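Maleylacetate reductase (Agrobacterium tumefaciens, PDB 3HL0) probably catalyses the NADH-dependent reduction of maleylacetate to 3-oxoadipate, as an NAD-binding member of the iron-containing alcohol dehydrogenase family. Local coordinates at residues L102-A107 against I146-V151; I106-D111 against P128-T133. One frame throughout, in Å; residues are numbered along the deposited sequence.

Contact 1: L102-A107 against I146-V151; sequences LGKAIA and ILPEVV. With CA (calcium ion), chain C.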
ATOM      1  N   LEU A 102      -9.963  11.036  -5.195  1.00  7.96           N
ATOM      2  CA  LEU A 102      -9.860  11.380  -6.625  1.00  7.69           C
ATOM      3  C   LEU A 102     -11.195  11.931  -7.155  1.00  8.17           C
ATOM      4  O   LEU A 102     -11.224  12.953  -7.853  1.00  8.76           O
ATOM      5  CB  LEU A 102      -9.348  10.172  -7.453  1.00  7.03           C
ATOM      6  CG  LEU A 102      -9.309  10.495  -8.964  1.00  7.86           C
ATOM      7  CD1 LEU A 102      -8.345  11.669  -9.288  1.00  8.67           C
ATOM      8  CD2 LEU A 102      -8.946   9.223  -9.785  1.00  9.06           C
ATOM      9  N   GLY A 103     -12.303  11.279  -6.805  1.00  8.52           N
ATOM     10  CA  GLY A 103     -13.618  11.768  -7.251  1.00  8.81           C
ATOM     11  C   GLY A 103     -13.914  13.155  -6.713  1.00 10.03           C
ATOM     12  O   GLY A 103     -14.504  14.001  -7.415  1.00 10.17           O
ATOM     13  N   LYS A 104     -13.499  13.392  -5.461  1.00  9.10           N
ATOM     14  CA  LYS A 104     -13.693  14.703  -4.859  1.00  8.43           C
ATOM     15  C   LYS A 104     -12.855  15.755  -5.579  1.00  8.43           C
ATOM     16  O   LYS A 104     -13.327  16.883  -5.805  1.00  8.78           O
ATOM     17  CB  LYS A 104     -13.333  14.673  -3.373  1.00  8.72           C
ATOM     18  CG  LYS A 104     -14.356  13.997  -2.460  1.00 10.22           C
ATOM     19  CD  LYS A 104     -13.770  13.803  -1.057  1.00  9.34           C
ATOM     20  CE  LYS A 104     -14.915  13.645  -0.041  1.00  9.58           C
ATOM     21  NZ  LYS A 104     -14.357  13.574   1.366  1.00  8.37           N
ATOM     22  N   ALA A 105     -11.615  15.412  -5.923  1.00  7.54           N
ATOM     23  CA  ALA A 105     -10.732  16.363  -6.602  1.00  7.94           C
ATOM     24  C   ALA A 105     -11.232  16.682  -8.007  1.00  7.89           C
ATOM     25  O   ALA A 105     -11.032  17.807  -8.483  1.00  7.61           O
ATOM     26  CB  ALA A 105      -9.289  15.836  -6.650  1.00  8.68           C
ATOM     27  N   ILE A 106     -11.835  15.698  -8.676  1.00  7.81           N
ATOM     28  CA  ILE A 106     -12.452  15.923  -9.997  1.00  8.41           C
ATOM     29  C   ILE A 106     -13.684  16.820  -9.811  1.00  9.39           C
ATOM     30  O   ILE A 106     -13.856  17.776 -10.540  1.00  9.45           O
ATOM     31  CB  ILE A 106     -12.846  14.576 -10.680  1.00  8.56           C
ATOM     32  CG1 ILE A 106     -11.597  13.782 -11.040  1.00  9.15           C
ATOM     33  CG2 ILE A 106     -13.741  14.815 -11.914  1.00  7.86           C
ATOM     34  CD1 ILE A 106     -11.896  12.298 -11.373  1.00  9.30           C
ATOM     35  N   ALA A 107     -14.519  16.539  -8.811  1.00  9.93           N
ATOM     36  CA  ALA A 107     -15.681  17.390  -8.525  1.00  9.85           C
ATOM     37  C   ALA A 107     -15.274  18.843  -8.243  1.00 10.47           C
ATOM     38  O   ALA A 107     -15.953  19.782  -8.719  1.00 10.68           O
ATOM     39  CB  ALA A 107     -16.485  16.818  -7.341  1.00 10.91           C
ATOM     40  N   ILE A 146     -17.351  19.650  -2.249  1.00 14.54           N
ATOM     41  CA  ILE A 146     -16.589  18.373  -2.147  1.00 13.71           C
ATOM     42  C   ILE A 146     -17.483  17.225  -1.681  1.00 12.10           C
ATOM     43  O   ILE A 146     -17.228  16.046  -2.015  1.00 10.82           O
ATOM     44  CB  ILE A 146     -15.393  18.573  -1.181  1.00 13.41           C
ATOM     45  CG1 ILE A 146     -14.446  19.616  -1.787  1.00 14.06           C
ATOM     46  CG2 ILE A 146     -14.673  17.236  -0.846  1.00 14.69           C
ATOM     47  CD1 ILE A 146     -13.439  20.145  -0.830  1.00 20.75           C
ATOM     48  N   LEU A 147     -18.493  17.537  -0.858  1.00 11.70           N
ATOM     49  CA  LEU A 147     -19.377  16.501  -0.277  1.00 11.10           C
ATOM     50  C   LEU A 147     -20.076  15.666  -1.359  1.00 11.38           C
ATOM     51  O   LEU A 147     -20.807  16.239  -2.203  1.00 11.51           O
ATOM     52  CB  LEU A 147     -20.429  17.112   0.654  1.00 11.14           C
ATOM     53  CG  LEU A 147     -21.284  16.115   1.423  1.00 12.46           C
ATOM     54  CD1 LEU A 147     -20.466  15.246   2.408  1.00 13.06           C
ATOM     55  CD2 LEU A 147     -22.355  16.926   2.141  1.00 14.30           C
ATOM     56  N   PRO A 148     -19.848  14.327  -1.371  1.00  9.58           N
ATOM     57  CA  PRO A 148     -20.526  13.534  -2.425  1.00 10.28           C
ATOM     58  C   PRO A 148     -22.068  13.529  -2.340  1.00 10.60           C
ATOM     59  O   PRO A 148     -22.649  13.485  -1.249  1.00 11.47           O
ATOM     60  CB  PRO A 148     -19.960  12.106  -2.239  1.00  8.92           C
ATOM     61  CG  PRO A 148     -18.600  12.365  -1.616  1.00  8.86           C
ATOM     62  CD  PRO A 148     -18.813  13.536  -0.669  1.00  9.54           C
ATOM     63  N   GLU A 149     -22.695  13.566  -3.506  1.00 10.50           N
ATOM     64  CA  GLU A 149     -24.148  13.569  -3.606  1.00 10.47           C
ATOM     65  C   GLU A 149     -24.801  12.279  -3.153  1.00 10.29           C
ATOM     66  O   GLU A 149     -25.869  12.314  -2.540  1.00 11.65           O
ATOM     67  CB  GLU A 149     -24.574  13.820  -5.045  1.00 11.24           C
ATOM     68  CG  GLU A 149     -24.518  15.274  -5.467  1.00 12.02           C
ATOM     69  CD  GLU A 149     -23.108  15.826  -5.654  1.00 15.16           C
ATOM     70  OE1 GLU A 149     -22.121  15.065  -5.805  1.00 12.34           O
ATOM     71  OE2 GLU A 149     -22.960  17.070  -5.622  1.00 17.20           O
ATOM     72  N   VAL A 150     -24.226  11.131  -3.531  1.00  8.81           N
ATOM     73  CA  VAL A 150     -24.888   9.862  -3.297  1.00  9.47           C
ATOM     74  C   VAL A 150     -23.845   8.852  -2.809  1.00  8.97           C
ATOM     75  O   VAL A 150     -22.732   8.844  -3.323  1.00  8.78           O
ATOM     76  CB  VAL A 150     -25.558   9.321  -4.600  1.00  9.40           C
ATOM     77  CG1 VAL A 150     -26.148   7.954  -4.374  1.00 11.36           C
ATOM     78  CG2 VAL A 150     -26.611  10.301  -5.146  1.00 11.11           C
ATOM     79  N   VAL A 151     -24.185   8.037  -1.821  1.00  7.75           N
ATOM     80  CA  VAL A 151     -23.269   6.974  -1.406  1.00  7.80           C
ATOM     81  C   VAL A 151     -24.039   5.670  -1.462  1.00  8.63           C
ATOM     82  O   VAL A 151     -25.190   5.617  -1.005  1.00  9.39           O
ATOM     83  CB  VAL A 151     -22.825   7.202   0.051  1.00  8.00           C
ATOM     84  CG1 VAL A 151     -21.876   6.097   0.496  1.00  8.37           C
ATOM     85  CG2 VAL A 151     -22.177   8.559   0.211  1.00  8.64           C
TER
HETATM   86 CA    CA C 401     -21.247  18.737  -5.874  1.00 27.24          CA
HETATM   87  O   HOH W   1     -21.046  18.614  -3.641  1.00 19.66           O
HETATM   88  O   HOH W   2     -19.969  16.615  -6.406  1.00 14.29           O
HETATM   89  O   HOH W   3     -19.309  19.639  -6.643  1.00 17.32           O
HETATM   90  O   HOH W   4     -21.638  21.067  -6.172  1.00 34.03           O
HETATM   91  O   HOH W   5     -21.966  18.552  -8.207  1.00 20.74           O
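Lys104 and Ile146 cross at about a right angle, and the methyl CG2 of Ile146 lies against the side of the lysine chain. CD of Lys104 comes 3.6 Å from CG2 of Ile146, and CB, CG and CE of the lysine pass the same methyl. Lys104 CG stands anti to the carbonyl carbon (chi1 -75°). The chain beyond it is extended, which carries the amine past the isoleucine. Near the end, CE of Lys104 meets the ring atom CD of Pro148 at 3.9 Å. The contact between the segments is apolar and has no hydrogen bond. The buried amine NZ is satisfied by three backbone oxygens, those of Ser124, Thr127 and Ile129. On the loop, Glu149 OE2 binds calcium at 2.4 Å. Five waters are the other ligands in the model. Water 1 donates to Leu147 O and water 2 to Glu149 OE1. Gln114 N also bonds OE1, which helps position the carboxylate. This is the nucleotide-binding half of an iron-containing alcohol dehydrogenase fold, and Lys104 belongs to the NAD pocket. Gln114 of strand 113-118 packs on Lys104 and Pro148. The loop then enters strand 150-153, next to strand 113-118 in the parallel sheet.

Contact 2: I106-D111 against P128-T133; sequences IALRTD and PILGQT. With NAD (nicotinamide-adenine-dinucleotide), chain D.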
ATOM      1  N   ILE A 106     -11.835  15.698  -8.676  1.00  7.81           N
ATOM      2  CA  ILE A 106     -12.452  15.923  -9.997  1.00  8.41           C
ATOM      3  C   ILE A 106     -13.684  16.820  -9.811  1.00  9.39           C
ATOM      4  O   ILE A 106     -13.856  17.776 -10.540  1.00  9.45           O
ATOM      5  CB  ILE A 106     -12.846  14.576 -10.680  1.00  8.56           C
ATOM      6  CG1 ILE A 106     -11.597  13.782 -11.040  1.00  9.15           C
ATOM      7  CG2 ILE A 106     -13.741  14.815 -11.914  1.00  7.86           C
ATOM      8  CD1 ILE A 106     -11.896  12.298 -11.373  1.00  9.30           C
ATOM      9  N   ALA A 107     -14.519  16.539  -8.811  1.00  9.93           N
ATOM     10  CA  ALA A 107     -15.681  17.390  -8.525  1.00  9.85           C
ATOM     11  C   ALA A 107     -15.274  18.843  -8.243  1.00 10.47           C
ATOM     12  O   ALA A 107     -15.953  19.782  -8.719  1.00 10.68           O
ATOM     13  CB  ALA A 107     -16.485  16.818  -7.341  1.00 10.91           C
ATOM     14  N   LEU A 108     -14.187  19.042  -7.509  1.00 10.95           N
ATOM     15  CA  LEU A 108     -13.712  20.418  -7.229  1.00 12.21           C
ATOM     16  C   LEU A 108     -13.471  21.220  -8.511  1.00 12.45           C
ATOM     17  O   LEU A 108     -13.710  22.429  -8.557  1.00 12.80           O
ATOM     18  CB  LEU A 108     -12.436  20.402  -6.368  1.00 13.24           C
ATOM     19  CG  LEU A 108     -11.757  21.720  -6.003  1.00 15.20           C
ATOM     20  CD1 LEU A 108     -12.658  22.535  -5.073  1.00 17.87           C
ATOM     21  CD2 LEU A 108     -10.462  21.406  -5.298  1.00 18.14           C
ATOM     22  N   ARG A 109     -13.027  20.533  -9.555  1.00 12.08           N
ATOM     23  CA  ARG A 109     -12.548  21.180 -10.758  1.00 12.32           C
ATOM     24  C   ARG A 109     -13.605  21.237 -11.850  1.00 11.75           C
ATOM     25  O   ARG A 109     -13.504  22.035 -12.785  1.00 12.32           O
ATOM     26  CB  ARG A 109     -11.306  20.439 -11.260  1.00 11.68           C
ATOM     27  CG  ARG A 109     -10.093  20.721 -10.376  1.00 12.56           C
ATOM     28  CD  ARG A 109      -9.017  19.685 -10.547  1.00 14.68           C
ATOM     29  NE  ARG A 109      -7.808  20.070  -9.832  1.00 14.74           N
ATOM     30  CZ  ARG A 109      -7.552  19.777  -8.551  1.00 16.30           C
ATOM     31  NH1 ARG A 109      -8.418  19.107  -7.808  1.00 12.81           N
ATOM     32  NH2 ARG A 109      -6.419  20.168  -7.994  1.00 17.96           N
ATOM     33  N   THR A 110     -14.633  20.402 -11.746  1.00 11.71           N
ATOM     34  CA  THR A 110     -15.595  20.250 -12.841  1.00 11.26           C
ATOM     35  C   THR A 110     -17.053  20.341 -12.380  1.00 12.40           C
ATOM     36  O   THR A 110     -17.978  20.295 -13.210  1.00 12.83           O
ATOM     37  CB  THR A 110     -15.475  18.863 -13.482  1.00 11.20           C
ATOM     38  OG1 THR A 110     -15.913  17.892 -12.520  1.00 10.79           O
ATOM     39  CG2 THR A 110     -14.042  18.533 -13.905  1.00 11.76           C
ATOM     40  N   ASP A 111     -17.257  20.404 -11.072  1.00 13.59           N
ATOM     41  CA  ASP A 111     -18.581  20.262 -10.450  1.00 16.34           C
ATOM     42  C   ASP A 111     -19.329  18.947 -10.813  1.00 16.55           C
ATOM     43  O   ASP A 111     -20.561  18.878 -10.727  1.00 17.12           O
ATOM     44  CB  ASP A 111     -19.458  21.501 -10.690  1.00 17.91           C
ATOM     45  CG  ASP A 111     -20.283  21.879  -9.458  1.00 22.19           C
ATOM     46  OD1 ASP A 111     -19.809  21.664  -8.311  1.00 29.93           O
ATOM     47  OD2 ASP A 111     -21.404  22.395  -9.647  1.00 29.91           O
ATOM     48  N   PRO A 128     -16.938  16.588   3.727  1.00 10.46           N
ATOM     49  CA  PRO A 128     -16.656  17.599   2.713  1.00 11.10           C
ATOM     50  C   PRO A 128     -15.146  17.924   2.633  1.00 11.82           C
ATOM     51  O   PRO A 128     -14.773  18.977   2.103  1.00 11.95           O
ATOM     52  CB  PRO A 128     -17.455  18.809   3.212  1.00 11.41           C
ATOM     53  CG  PRO A 128     -17.283  18.715   4.712  1.00 10.83           C
ATOM     54  CD  PRO A 128     -17.366  17.201   5.001  1.00 10.50           C
ATOM     55  N   ILE A 129     -14.302  17.011   3.140  1.00 11.45           N
ATOM     56  CA  ILE A 129     -12.861  17.280   3.263  1.00 12.18           C
ATOM     57  C   ILE A 129     -12.082  16.638   2.113  1.00 12.44           C
ATOM     58  O   ILE A 129     -12.373  15.494   1.729  1.00 12.47           O
ATOM     59  CB  ILE A 129     -12.354  16.700   4.606  1.00 13.60           C
ATOM     60  CG1 ILE A 129     -13.196  17.235   5.780  1.00 15.13           C
ATOM     61  CG2 ILE A 129     -10.900  17.020   4.823  1.00 12.88           C
ATOM     62  CD1 ILE A 129     -13.040  16.354   7.083  1.00 16.33           C
ATOM     63  N   LEU A 130     -11.106  17.366   1.550  1.00 12.12           N
ATOM     64  CA  LEU A 130     -10.265  16.802   0.493  1.00 12.32           C
ATOM     65  C   LEU A 130      -8.780  17.106   0.773  1.00 11.86           C
ATOM     66  O   LEU A 130      -8.432  18.261   0.970  1.00 13.44           O
ATOM     67  CB  LEU A 130     -10.674  17.393  -0.877  1.00 11.26           C
ATOM     68  CG  LEU A 130      -9.712  17.088  -2.028  1.00 11.42           C
ATOM     69  CD1 LEU A 130      -9.622  15.580  -2.353  1.00 12.39           C
ATOM     70  CD2 LEU A 130     -10.116  17.916  -3.275  1.00 10.52           C
ATOM     71  N   GLY A 131      -7.954  16.059   0.820  1.00 12.98           N
ATOM     72  CA  GLY A 131      -6.487  16.176   0.906  1.00 12.77           C
ATOM     73  C   GLY A 131      -5.875  15.899  -0.462  1.00 13.44           C
ATOM     74  O   GLY A 131      -6.331  15.008  -1.185  1.00 13.27           O
ATOM     75  N   GLN A 132      -4.869  16.706  -0.838  1.00 12.91           N
ATOM     76  CA  GLN A 132      -4.197  16.532  -2.118  1.00 14.23           C
ATOM     77  C   GLN A 132      -2.695  16.685  -1.910  1.00 15.31           C
ATOM     78  O   GLN A 132      -2.265  17.189  -0.881  1.00 18.85           O
ATOM     79  CB  GLN A 132      -4.696  17.555  -3.149  1.00 13.83           C
ATOM     80  CG  GLN A 132      -6.215  17.531  -3.344  1.00 14.36           C
ATOM     81  CD  GLN A 132      -6.688  18.569  -4.316  1.00 11.87           C
ATOM     82  OE1 GLN A 132      -6.695  18.356  -5.537  1.00 12.77           O
ATOM     83  NE2 GLN A 132      -7.098  19.714  -3.793  1.00 12.71           N
ATOM     84  N   THR A 133      -1.909  16.211  -2.861  1.00 15.06           N
ATOM     85  CA  THR A 133      -0.464  16.416  -2.812  1.00 14.14           C
ATOM     86  C   THR A 133      -0.129  17.289  -3.992  1.00 14.15           C
ATOM     87  O   THR A 133      -0.475  16.973  -5.117  1.00 13.88           O
ATOM     88  CB  THR A 133       0.299  15.084  -2.872  1.00 14.50           C
ATOM     89  OG1 THR A 133      -0.123  14.280  -1.767  1.00 15.90           O
ATOM     90  CG2 THR A 133       1.822  15.310  -2.742  1.00 13.61           C
TER
HETATM   91  PA  NAD D 402      -6.941   3.388   0.253  1.00 18.28           P
HETATM   92  O1A NAD D 402      -8.126   3.991  -0.416  1.00 16.69           O
HETATM   93  O2A NAD D 402      -5.638   4.078   0.119  1.00 20.49           O
HETATM   94  O5B NAD D 402      -6.895   1.836  -0.111  1.00 19.35           O
HETATM   95  C5B NAD D 402      -5.701   1.099   0.176  1.00 21.86           C
HETATM   96  C4B NAD D 402      -5.631  -0.056  -0.813  1.00 20.35           C
HETATM   97  O4B NAD D 402      -6.680  -0.978  -0.520  1.00 22.16           O
HETATM   98  C3B NAD D 402      -5.807   0.417  -2.268  1.00 21.82           C
HETATM   99  O3B NAD D 402      -4.871  -0.222  -3.155  1.00 26.20           O
HETATM  100  C2B NAD D 402      -7.225  -0.014  -2.564  1.00 21.87           C
HETATM  101  O2B NAD D 402      -7.456  -0.271  -3.934  1.00 19.52           O
HETATM  102  C1B NAD D 402      -7.382  -1.285  -1.716  1.00 18.62           C
HETATM  103  N9A NAD D 402      -8.792  -1.598  -1.383  1.00 18.30           N
HETATM  104  C8A NAD D 402      -9.728  -0.744  -0.830  1.00 19.30           C
HETATM  105  N7A NAD D 402     -10.892  -1.415  -0.673  1.00 17.61           N
HETATM  106  C5A NAD D 402     -10.735  -2.695  -1.133  1.00 18.67           C
HETATM  107  C6A NAD D 402     -11.603  -3.783  -1.215  1.00 20.87           C
HETATM  108  N6A NAD D 402     -12.789  -3.860  -0.557  1.00 17.06           N
HETATM  109  N1A NAD D 402     -11.080  -4.952  -1.769  1.00 19.59           N
HETATM  110  C2A NAD D 402      -9.769  -5.027  -2.184  1.00 21.13           C
HETATM  111  N3A NAD D 402      -8.909  -3.963  -2.095  1.00 20.06           N
HETATM  112  C4A NAD D 402      -9.405  -2.804  -1.570  1.00 18.54           C
HETATM  113  O3  NAD D 402      -7.157   3.318   1.871  1.00 15.23           O
HETATM  114  PN  NAD D 402      -8.145   4.161   2.846  1.00 15.51           P
HETATM  115  O1N NAD D 402      -7.581   3.950   4.212  1.00 15.41           O
HETATM  116  O2N NAD D 402      -9.498   3.714   2.524  1.00 14.13           O
HETATM  117  O5D NAD D 402      -7.951   5.698   2.450  1.00 15.61           O
HETATM  118  C5D NAD D 402      -6.818   6.453   2.870  1.00 18.01           C
HETATM  119  C4D NAD D 402      -6.875   7.791   2.130  1.00 18.92           C
HETATM  120  O4D NAD D 402      -8.142   8.382   2.380  1.00 17.82           O
HETATM  121  C3D NAD D 402      -5.833   8.746   2.700  1.00 19.47           C
HETATM  122  O3D NAD D 402      -5.388   9.592   1.628  1.00 19.40           O
HETATM  123  C2D NAD D 402      -6.623   9.533   3.719  1.00 20.29           C
HETATM  124  O2D NAD D 402      -6.070  10.810   4.040  1.00 20.37           O
HETATM  125  C1D NAD D 402      -7.969   9.637   3.026  1.00 18.47           C
HETATM  126  N1N NAD D 402      -9.079   9.877   3.938  1.00 19.70           N
HETATM  127  C2N NAD D 402      -9.792  11.022   3.742  1.00 18.89           C
HETATM  128  C3N NAD D 402     -10.853  11.298   4.578  1.00 19.64           C
HETATM  129  C7N NAD D 402     -11.572  12.541   4.250  1.00 20.23           C
HETATM  130  O7N NAD D 402     -12.657  12.763   5.009  1.00 17.11           O
HETATM  131  N7N NAD D 402     -11.149  13.376   3.270  1.00 18.78           N
HETATM  132  C4N NAD D 402     -11.271  10.400   5.622  1.00 19.06           C
HETATM  133  C5N NAD D 402     -10.522   9.236   5.807  1.00 19.02           C
HETATM  134  C6N NAD D 402      -9.425   8.992   4.961  1.00 18.67           C
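Arg109 and Gln132 form the polar part of this contact, with their side chains coming from opposite directions. Arg109 is extended from CG to NE and Gln132 beyond CG (chi2 178°), which lets the two ends meet. Both terminal nitrogens of the guanidinium grip one oxygen. NH1 of Arg109 donates to OE1 of Gln132 at 2.9 Å, and NH2 of Arg109 donates to the same OE1 at 3.1 Å. Both bonds are bent, the first with an N-H...O angle of 145°. OE1 sits at the guanidinium edge, near its plane, while the amide plane is turned 84° from it. The two nitrogens therefore reach OE1 from opposite faces of the amide. NH1 is also bonded to Ala105 O, which helps fix the guanidinium.

The apolar part is small. Leu108 CD2 meets Leu130 CD2 at 4.0 Å. Leu108 CD2 also lies 4.1 Å from Gln132 NE2. Met141 of strand 137-142 packs on Leu108.

One backbone bond to the cofactor comes from this strand. The nicotinamide amide nitrogen N7N of NAD donates to Ile129 O at 2.9 Å. The end of helix 97-110 thus packs on the two-stranded antiparallel sheet of 129-134 and 137-142, a hairpin that lines the nicotinamide end of the NAD site.

Overall arrangement
The two contacts lie side by side, their centres about 7 Å apart. Both start from helix 97-110 and share Ile106 and Ala107. Along the chain the helix comes first, then strand 129-134 of contact 2, then the loop 146-151 of contact 1. Contact 1 leads from the helix to the parallel sheet, and contact 2 leads to the antiparallel hairpin. The contacts also touch directly: Ala105 CA packs on Leu130 CD2 at 3.7 Å, and Ile146 CB on Pro128 O at 3.4 Å. One helix thus joins the hairpin whose Ile129 contacts NAD to the loop that carries the calcium ligand.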